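Local coordinates for single-strand binding protein (Thermus thermophilus, PDB 2CWA) that binds single-stranded DNA through two OB-fold domains carried on one chain and probably recruits partner proteins during DNA replication, recombination and repair, at residues Leu14-Asp19 / Leu70-Leu75; Asp31-Gly36 / Tyr53-Leu58; Ala151-Gly156 / Asp180-Ala185. All blocks are in the same frame, centred on the assembly; numbering follows the deposited sequence.

Contact 1 (Leu14-Asp19 / Leu70-Leu75)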
loop_
_atom_site.group_PDB
_atom_site.type_symbol
_atom_site.label_atom_id
_atom_site.label_comp_id
_atom_site.label_asym_id
_atom_site.label_seq_id
_atom_site.Cartn_x
_atom_site.Cartn_y
_atom_site.Cartn_z
ATOM N N LEU A 14 5.219 -7.406 -12.378
ATOM C CA LEU A 14 4.955 -8.583 -11.562
ATOM C C LEU A 14 6.311 -9.176 -11.196
ATOM O O LEU A 14 7.061 -9.598 -12.077
ATOM C CB LEU A 14 4.135 -9.607 -12.339
ATOM C CG LEU A 14 2.723 -9.145 -12.710
ATOM C CD1 LEU A 14 1.985 -10.286 -13.380
ATOM C CD2 LEU A 14 1.994 -8.683 -11.460
ATOM N N ALA A 15 6.621 -9.185 -9.904
ATOM C CA ALA A 15 7.897 -9.703 -9.415
ATOM C C ALA A 15 8.084 -11.185 -9.722
ATOM O O ALA A 15 9.206 -11.647 -9.959
ATOM C CB ALA A 15 8.007 -9.463 -7.919
ATOM N N THR A 16 6.977 -11.922 -9.714
ATOM C CA THR A 16 6.981 -13.354 -9.994
ATOM C C THR A 16 5.669 -13.724 -10.673
ATOM O O THR A 16 4.720 -12.938 -10.680
ATOM C CB THR A 16 7.070 -14.184 -8.705
ATOM O OG1 THR A 16 5.958 -13.863 -7.858
ATOM C CG2 THR A 16 8.366 -13.900 -7.967
ATOM N N ARG A 17 5.620 -14.920 -11.249
ATOM C CA ARG A 17 4.401 -15.383 -11.892
ATOM C C ARG A 17 3.360 -15.476 -10.771
ATOM O O ARG A 17 3.638 -16.012 -9.700
ATOM C CB ARG A 17 4.631 -16.751 -12.542
ATOM C CG ARG A 17 3.532 -17.169 -13.507
ATOM C CD ARG A 17 3.927 -18.413 -14.295
ATOM N NE ARG A 17 2.894 -18.793 -15.256
ATOM C CZ ARG A 17 2.503 -18.033 -16.273
ATOM N NH1 ARG A 17 3.063 -16.847 -16.468
ATOM N NH2 ARG A 17 1.545 -18.452 -17.092
ATOM N N PRO A 18 2.151 -14.942 -11.003
ATOM C CA PRO A 18 1.067 -14.956 -10.012
ATOM C C PRO A 18 0.576 -16.336 -9.577
ATOM O O PRO A 18 0.630 -17.299 -10.342
ATOM C CB PRO A 18 -0.023 -14.131 -10.693
ATOM C CG PRO A 18 0.177 -14.460 -12.133
ATOM C CD PRO A 18 1.684 -14.377 -12.278
ATOM N N ASP A 19 0.091 -16.414 -8.339
ATOM C CA ASP A 19 -0.410 -17.664 -7.777
ATOM C C ASP A 19 -1.942 -17.688 -7.741
ATOM O O ASP A 19 -2.561 -16.959 -6.963
ATOM C CB ASP A 19 0.145 -17.854 -6.361
ATOM C CG ASP A 19 1.667 -17.813 -6.318
ATOM O OD1 ASP A 19 2.307 -18.628 -7.019
ATOM O OD2 ASP A 19 2.219 -16.964 -5.584
ATOM N N LEU A 70 -0.875 -13.772 -17.087
ATOM C CA LEU A 70 0.164 -12.876 -16.596
ATOM C C LEU A 70 1.441 -13.605 -16.183
ATOM O O LEU A 70 1.391 -14.622 -15.489
ATOM C CB LEU A 70 -0.375 -12.075 -15.410
ATOM C CG LEU A 70 -1.737 -11.397 -15.607
ATOM C CD1 LEU A 70 -2.124 -10.690 -14.319
ATOM C CD2 LEU A 70 -1.691 -10.417 -16.773
ATOM N N ASP A 71 2.584 -13.069 -16.601
ATOM C CA ASP A 71 3.873 -13.669 -16.275
ATOM C C ASP A 71 4.775 -12.664 -15.565
ATOM O O ASP A 71 4.489 -11.464 -15.541
ATOM C CB ASP A 71 4.570 -14.149 -17.550
ATOM C CG ASP A 71 5.431 -15.384 -17.319
ATOM O OD1 ASP A 71 6.069 -15.489 -16.246
ATOM O OD2 ASP A 71 5.475 -16.250 -18.220
ATOM N N GLN A 72 5.862 -13.161 -14.984
ATOM C CA GLN A 72 6.822 -12.309 -14.295
ATOM C C GLN A 72 7.270 -11.218 -15.269
ATOM O O GLN A 72 7.426 -11.473 -16.461
ATOM C CB GLN A 72 8.034 -13.145 -13.859
ATOM C CG GLN A 72 9.144 -12.371 -13.164
ATOM C CD GLN A 72 10.324 -13.265 -12.800
ATOM O OE1 GLN A 72 10.911 -13.907 -13.665
ATOM N NE2 GLN A 72 10.662 -13.319 -11.517
ATOM N N GLY A 73 7.455 -10.002 -14.766
ATOM C CA GLY A 73 7.897 -8.915 -15.624
ATOM C C GLY A 73 6.790 -8.049 -16.205
ATOM O O GLY A 73 7.001 -6.868 -16.488
ATOM N N GLN A 74 5.609 -8.633 -16.387
ATOM C CA GLN A 74 4.468 -7.906 -16.939
ATOM C C GLN A 74 4.160 -6.636 -16.151
ATOM O O GLN A 74 4.115 -6.652 -14.930
ATOM C CB GLN A 74 3.230 -8.806 -16.932
ATOM C CG GLN A 74 1.944 -8.117 -17.383
ATOM C CD GLN A 74 1.891 -7.879 -18.879
ATOM O OE1 GLN A 74 1.903 -8.824 -19.670
ATOM N NE2 GLN A 74 1.829 -6.610 -19.279
ATOM N N LEU A 75 3.948 -5.526 -16.848
ATOM C CA LEU A 75 3.608 -4.291 -16.153
ATOM C C LEU A 75 2.091 -4.278 -16.031
ATOM O O LEU A 75 1.397 -4.597 -16.989
ATOM C CB LEU A 75 4.075 -3.067 -16.942
ATOM C CG LEU A 75 5.580 -3.002 -17.229
ATOM C CD1 LEU A 75 5.932 -1.610 -17.747
ATOM C CD2 LEU A 75 6.359 -3.304 -15.956
#
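Leu14 meets the type II turn Asp71-Gln74 through two backbone bonds: its N donates to Gln74 O at 2.9 Å, and its O accepts from Gly73 N at 2.7 Å, nearly straight at 177° and in the carbonyl plane. Gly73 sits third in the turn with phi 94°. Thr16 CA passes closest, 4.4 Å from Gln72 CA. The Gln72 side chain adds a third bond: with CG anti to the backbone N, its straight chain carries NE2 to Ala15 O at 2.7 Å, that oxygen in the amide plane. Leu14 CD1 rests on Leu70 CB at 3.6 Å and Pro18 CG on the same carbon at 4.1 Å, each pair of side chains crossing at about a right angle; Pro18 CD lies beside the Leu70 carbonyl oxygen. At the exposed end, Arg17 reaches Asp71 with one nitrogen, NH1 to OD2 at 3.0 Å, in a salt bridge; the guanidinium and carboxylate planes lie 54° apart. Asp71 OD1 accepts from Gln72 N with its anti lone pair, at the start of the turn. The contact ties strand 5-22 to the loop before strand 75-85; Leu14 also packs on strand 28-39, and Leu70 on Leu104 of strand 96-107.

Contact 2 (Asp31-Gly36 / Tyr53-Leu58)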
loop_
_atom_site.group_PDB
_atom_site.type_symbol
_atom_site.label_atom_id
_atom_site.label_comp_id
_atom_site.label_asym_id
_atom_site.label_seq_id
_atom_site.Cartn_x
_atom_site.Cartn_y
_atom_site.Cartn_z
ATOM N N ASP A 31 -3.322 -14.022 -6.184
ATOM C CA ASP A 31 -2.394 -13.196 -5.429
ATOM C C ASP A 31 -1.237 -12.831 -6.341
ATOM O O ASP A 31 -0.646 -13.695 -6.994
ATOM C CB ASP A 31 -1.885 -13.937 -4.191
ATOM C CG ASP A 31 -2.936 -14.042 -3.104
ATOM O OD1 ASP A 31 -3.648 -13.039 -2.869
ATOM O OD2 ASP A 31 -3.046 -15.117 -2.476
ATOM N N LEU A 32 -0.937 -11.538 -6.400
ATOM C CA LEU A 32 0.141 -11.039 -7.241
ATOM C C LEU A 32 1.089 -10.194 -6.404
ATOM O O LEU A 32 0.712 -9.671 -5.359
ATOM C CB LEU A 32 -0.423 -10.174 -8.381
ATOM C CG LEU A 32 -1.499 -10.761 -9.300
ATOM C CD1 LEU A 32 -2.842 -10.739 -8.594
ATOM C CD2 LEU A 32 -1.583 -9.947 -10.574
ATOM N N THR A 33 2.326 -10.071 -6.863
ATOM C CA THR A 33 3.302 -9.257 -6.161
ATOM C C THR A 33 3.743 -8.208 -7.166
ATOM O O THR A 33 4.315 -8.539 -8.203
ATOM C CB THR A 33 4.529 -10.086 -5.712
ATOM O OG1 THR A 33 4.104 -11.129 -4.826
ATOM C CG2 THR A 33 5.529 -9.201 -4.976
ATOM N N LEU A 34 3.433 -6.948 -6.873
ATOM C CA LEU A 34 3.812 -5.849 -7.755
ATOM C C LEU A 34 5.057 -5.208 -7.187
ATOM O O LEU A 34 5.157 -4.990 -5.982
ATOM C CB LEU A 34 2.698 -4.796 -7.855
ATOM C CG LEU A 34 1.600 -5.065 -8.889
ATOM C CD1 LEU A 34 0.849 -6.337 -8.512
ATOM C CD2 LEU A 34 0.645 -3.866 -8.953
ATOM N N ALA A 35 6.000 -4.908 -8.065
ATOM C CA ALA A 35 7.250 -4.303 -7.643
ATOM C C ALA A 35 7.538 -3.053 -8.460
ATOM O O ALA A 35 7.360 -3.035 -9.681
ATOM C CB ALA A 35 8.392 -5.310 -7.801
ATOM N N GLY A 36 7.994 -2.016 -7.769
ATOM C CA GLY A 36 8.315 -0.773 -8.437
ATOM C C GLY A 36 9.285 0.042 -7.614
ATOM O O GLY A 36 9.576 -0.275 -6.458
ATOM N N TYR A 53 7.629 -3.824 -2.862
ATOM C CA TYR A 53 7.094 -5.097 -3.324
ATOM C C TYR A 53 5.771 -5.186 -2.585
ATOM O O TYR A 53 5.751 -5.309 -1.364
ATOM C CB TYR A 53 7.998 -6.249 -2.890
ATOM C CG TYR A 53 9.323 -6.275 -3.610
ATOM C CD1 TYR A 53 9.476 -6.981 -4.800
ATOM C CD2 TYR A 53 10.421 -5.575 -3.111
ATOM C CE1 TYR A 53 10.692 -6.995 -5.479
ATOM C CE2 TYR A 53 11.642 -5.580 -3.780
ATOM C CZ TYR A 53 11.768 -6.291 -4.963
ATOM O OH TYR A 53 12.968 -6.291 -5.634
ATOM N N HIS A 54 4.666 -5.096 -3.311
ATOM C CA HIS A 54 3.366 -5.148 -2.662
ATOM C C HIS A 54 2.543 -6.336 -3.116
ATOM O O HIS A 54 2.384 -6.571 -4.311
ATOM C CB HIS A 54 2.592 -3.850 -2.921
ATOM C CG HIS A 54 3.062 -2.692 -2.099
ATOM N ND1 HIS A 54 3.082 -2.717 -0.721
ATOM C CD2 HIS A 54 3.518 -1.468 -2.459
ATOM C CE1 HIS A 54 3.532 -1.559 -0.268
ATOM N NE2 HIS A 54 3.804 -0.784 -1.303
ATOM N N ARG A 55 2.034 -7.091 -2.152
ATOM C CA ARG A 55 1.200 -8.239 -2.470
ATOM C C ARG A 55 -0.221 -7.721 -2.650
ATOM O O ARG A 55 -0.744 -7.006 -1.797
ATOM C CB ARG A 55 1.248 -9.272 -1.344
ATOM C CG ARG A 55 2.611 -9.946 -1.195
ATOM C CD ARG A 55 2.539 -11.171 -0.287
ATOM N NE ARG A 55 2.393 -10.824 1.126
ATOM C CZ ARG A 55 3.359 -10.295 1.874
ATOM N NH1 ARG A 55 4.553 -10.042 1.349
ATOM N NH2 ARG A 55 3.132 -10.023 3.153
ATOM N N VAL A 56 -0.835 -8.073 -3.769
ATOM C CA VAL A 56 -2.193 -7.636 -4.054
ATOM C C VAL A 56 -3.056 -8.857 -4.320
ATOM O O VAL A 56 -2.592 -9.829 -4.910
ATOM C CB VAL A 56 -2.234 -6.724 -5.293
ATOM C CG1 VAL A 56 -3.640 -6.272 -5.549
ATOM C CG2 VAL A 56 -1.326 -5.515 -5.085
ATOM N N ARG A 57 -4.314 -8.800 -3.896
ATOM C CA ARG A 57 -5.220 -9.921 -4.103
ATOM C C ARG A 57 -6.440 -9.585 -4.947
ATOM O O ARG A 57 -7.222 -8.697 -4.603
ATOM C CB ARG A 57 -5.687 -10.477 -2.759
ATOM C CG ARG A 57 -6.806 -11.505 -2.874
ATOM C CD ARG A 57 -7.023 -12.225 -1.550
ATOM N NE ARG A 57 -5.900 -13.098 -1.230
ATOM C CZ ARG A 57 -5.829 -13.861 -0.144
ATOM N NH1 ARG A 57 -6.822 -13.860 0.740
ATOM N NH2 ARG A 57 -4.767 -14.631 0.056
ATOM N N LEU A 58 -6.581 -10.300 -6.055
ATOM C CA LEU A 58 -7.722 -10.149 -6.953
ATOM C C LEU A 58 -8.671 -11.300 -6.626
ATOM O O LEU A 58 -8.214 -12.385 -6.266
ATOM C CB LEU A 58 -7.286 -10.276 -8.409
ATOM C CG LEU A 58 -6.899 -9.026 -9.195
ATOM C CD1 LEU A 58 -6.465 -9.439 -10.596
ATOM C CD2 LEU A 58 -8.085 -8.076 -9.269
#
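The Arg57 guanidinium takes the Asp31 carboxylate at its edge, and the Tyr53 ring meets the methyl of Ala35 obliquely, Ala35 CB to Tyr53 CD1 at 3.6 Å. These pairs stand at the two ends of one face of an antiparallel beta hairpin, strands 28-39 and 49-59, within the first OB-fold domain. Arg119 makes a cation-pi contact with the Tyr53 ring, whose OH bonds to Asp117 OD2. The His54 imidazole, on the other face, meets the Trp52 ring with planes about 30° apart, and its NE2 makes a weak hydrogen bond to Leu200 O. Midway along the first face Thr33 and Arg55 lie side by side, and the far end of Arg55 leads away to a cation-pi contact with Phe214 of the second domain.

Short-segment axes approach to 4.5 Å at 152°, consistent with twisted antiparallel strands. Leu32-Val56 and Leu34-His54 are hydrogen-bonded pairs, each closed by two N-H to O bonds; Val56 N to Leu32 O is 2.7 Å. Asp31-Arg57, Thr33-Arg55 and Ala35-Tyr53 are non-hydrogen-bonded pairs, where CA-H groups approach carbonyl oxygens, as Thr33 CA does His54 O at 3.4 Å.

Leu32, Leu34, Val56 and Leu58 make an apolar layer. Leu34 CD1 touches Val56 CG2 at 4.1 Å, and Leu32 CD1 reaches Leu58 CD1 at 4.3 Å; Val78 and Leu104 of neighbouring strands continue this layer into the barrel core.

Asp31 and Arg57 point the same way, and a bend at chi3 of Arg57 turns the guanidinium side-on to the acid. Both acceptors use syn lone pairs: Arg57 NE gives Asp31 OD1 a nearly straight bond of 2.8 Å in the guanidinium plane, whereas Arg57 NH2 reaches Asp31 OD2 at 3.1 Å, tilted 16° from that plane.

Contact 3 (Ala151-Gly156 / Asp180-Ala185); sequences AVARLG and DLAEWA
Glu183 directs its CG beside the backbone N, anti to the carbonyl carbon (chi1 -61°), which lays the CG methylene against the Ala151 methyl, at 3.6 Å from Glu183 CG to Ala151 CB. From there the chain runs on extended, and its OE2 makes a weak hydrogen bond with Tyr145 OH on strand 128-145. Leu155, also with CG beside its backbone N (chi1 -50°), sends CD1 to the Ala185 methyl, 4.3 Å from CB.

Between these two points the contact is made by alanines. Ala182 projects its methyl at the strand backbone, where CB lies 3.4 Å from Ala153 N, and the same carbon is 3.7 Å from Ala153 CB and 4.0 Å from Ala151 CB. One helix methyl therefore sits between two strand methyls of the same sheet face. Ala185, one turn further along, meets Ala153 as well as Leu155, so the pairing advances from Ala151 to Leu155 as the helix advances from Ala182 to Ala185.

The axes of the short segments come within 6.5 Å and cross at 52°, and Ala153 CA is 4.7 Å from Ala182 CA. This places a short helix, 179-185, closely over strand 151-161 of the second OB-fold domain. Strand 128-145 adds Leu143 beside Ala153, and Leu137 and Pro141 beside Leu155; Leu223 touches Ala185. Val152 and Arg154 alternate with these residues and turn their side chains away from the helix.

No hydrogen bond or salt bridge joins the two segments. With methyls as the main helix-facing groups, the close approach rests on small side chains and van der Waals contact, while the carboxylate of Glu183 lies at the exposed margin, where the weak bond with Tyr145 holds it.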
loop_
_atom_site.group_PDB
_atom_site.type_symbol
_atom_site.label_atom_id
_atom_site.label_comp_id
_atom_site.label_asym_id
_atom_site.label_seq_id
_atom_site.Cartn_x
_atom_site.Cartn_y
_atom_site.Cartn_z
ATOM N N ALA A 151 11.982 15.681 11.869
ATOM C CA ALA A 151 10.732 15.322 12.535
ATOM C C ALA A 151 10.065 14.134 11.842
ATOM O O ALA A 151 10.105 14.002 10.615
ATOM C CB ALA A 151 9.779 16.514 12.548
ATOM N N VAL A 152 9.459 13.260 12.637
ATOM C CA VAL A 152 8.770 12.093 12.094
ATOM C C VAL A 152 7.526 11.885 12.931
ATOM O O VAL A 152 7.609 11.741 14.149
ATOM C CB VAL A 152 9.626 10.810 12.169
ATOM C CG1 VAL A 152 9.001 9.727 11.299
ATOM C CG2 VAL A 152 11.040 11.095 11.727
ATOM N N ALA A 153 6.374 11.882 12.270
ATOM C CA ALA A 153 5.101 11.712 12.955
ATOM C C ALA A 153 4.469 10.383 12.597
ATOM O O ALA A 153 4.557 9.929 11.459
ATOM C CB ALA A 153 4.147 12.852 12.572
ATOM N N ARG A 154 3.846 9.756 13.585
ATOM C CA ARG A 154 3.160 8.498 13.363
ATOM C C ARG A 154 1.732 8.697 13.848
ATOM O O ARG A 154 1.501 9.136 14.973
ATOM C CB ARG A 154 3.868 7.364 14.102
ATOM C CG ARG A 154 5.191 7.002 13.438
ATOM C CD ARG A 154 5.921 5.878 14.164
ATOM N NE ARG A 154 7.282 5.723 13.661
ATOM C CZ ARG A 154 7.594 5.282 12.450
ATOM N NH1 ARG A 154 6.632 4.939 11.603
ATOM N NH2 ARG A 154 8.865 5.202 12.075
ATOM N N LEU A 155 0.787 8.402 12.963
ATOM C CA LEU A 155 -0.637 8.574 13.239
ATOM C C LEU A 155 -1.409 7.267 13.070
ATOM O O LEU A 155 -1.014 6.405 12.288
ATOM C CB LEU A 155 -1.220 9.601 12.261
ATOM C CG LEU A 155 -0.511 10.948 12.078
ATOM C CD1 LEU A 155 -0.911 11.564 10.743
ATOM C CD2 LEU A 155 -0.856 11.872 13.223
ATOM N N GLY A 156 -2.512 7.138 13.806
ATOM C CA GLY A 156 -3.364 5.962 13.702
ATOM C C GLY A 156 -4.665 6.447 13.073
ATOM O O GLY A 156 -5.323 7.327 13.630
ATOM N N ASP A 180 8.298 18.779 7.556
ATOM C CA ASP A 180 7.242 19.772 7.754
ATOM C C ASP A 180 5.877 19.121 7.913
ATOM O O ASP A 180 5.076 19.531 8.755
ATOM C CB ASP A 180 7.196 20.759 6.583
ATOM C CG ASP A 180 8.483 21.549 6.435
ATOM O OD1 ASP A 180 9.149 21.812 7.461
ATOM O OD2 ASP A 180 8.817 21.917 5.292
ATOM N N LEU A 181 5.622 18.104 7.097
ATOM C CA LEU A 181 4.355 17.385 7.134
ATOM C C LEU A 181 4.169 16.778 8.520
ATOM O O LEU A 181 3.062 16.755 9.063
ATOM C CB LEU A 181 4.366 16.294 6.062
ATOM C CG LEU A 181 3.037 15.766 5.527
ATOM C CD1 LEU A 181 2.149 16.939 5.110
ATOM C CD2 LEU A 181 3.305 14.841 4.334
ATOM N N ALA A 182 5.265 16.306 9.109
ATOM C CA ALA A 182 5.197 15.709 10.434
ATOM C C ALA A 182 4.922 16.784 11.471
ATOM O O ALA A 182 4.136 16.583 12.397
ATOM C CB ALA A 182 6.509 14.972 10.759
ATOM N N GLU A 183 5.558 17.939 11.321
ATOM C CA GLU A 183 5.341 19.002 12.286
ATOM C C GLU A 183 3.917 19.550 12.179
ATOM O O GLU A 183 3.314 19.930 13.179
ATOM C CB GLU A 183 6.400 20.092 12.100
ATOM C CG GLU A 183 7.807 19.526 12.338
ATOM C CD GLU A 183 8.906 20.566 12.293
ATOM O OE1 GLU A 183 8.988 21.301 11.288
ATOM O OE2 GLU A 183 9.699 20.630 13.261
ATOM N N TRP A 184 3.373 19.561 10.970
ATOM C CA TRP A 184 2.000 20.032 10.770
ATOM C C TRP A 184 1.051 19.067 11.481
ATOM O O TRP A 184 0.100 19.486 12.140
ATOM C CB TRP A 184 1.665 20.068 9.276
ATOM C CG TRP A 184 0.243 20.462 8.968
ATOM C CD1 TRP A 184 -0.233 21.727 8.754
ATOM C CD2 TRP A 184 -0.889 19.584 8.859
ATOM N NE1 TRP A 184 -1.593 21.690 8.518
ATOM C CE2 TRP A 184 -2.019 20.389 8.577
ATOM C CE3 TRP A 184 -1.057 18.196 8.972
ATOM C CZ2 TRP A 184 -3.301 19.850 8.408
ATOM C CZ3 TRP A 184 -2.331 17.660 8.803
ATOM C CH2 TRP A 184 -3.437 18.487 8.524
ATOM N N ALA A 185 1.335 17.773 11.358
ATOM C CA ALA A 185 0.505 16.726 11.963
ATOM C C ALA A 185 0.534 16.675 13.486
ATOM O O ALA A 185 -0.423 16.212 14.116
ATOM C CB ALA A 185 0.903 15.360 11.397
#

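Overall arrangement
Contacts 1 and 2 belong to the first OB-fold domain and adjoin, their centres about 9 Å apart: strands 5-22 and 28-39 are neighbours, with probable backbone bonds from Ala15 N to Thr33 O and Asp19 N to Asp31 O. Contact 3 lies in the second domain, on the opposite side of the chain's centre, its own centre about 36 Å from contact 1 and 28 Å from contact 2. The first two are partly buried: contact 1 has a one-nitrogen bridge and a side-chain amide bond at a turn, contact 2 a two-nitrogen, side-on bridge on paired strands. Contact 3 is buried and rests on methyl packing, with no hydrogen bond between its helix and strand.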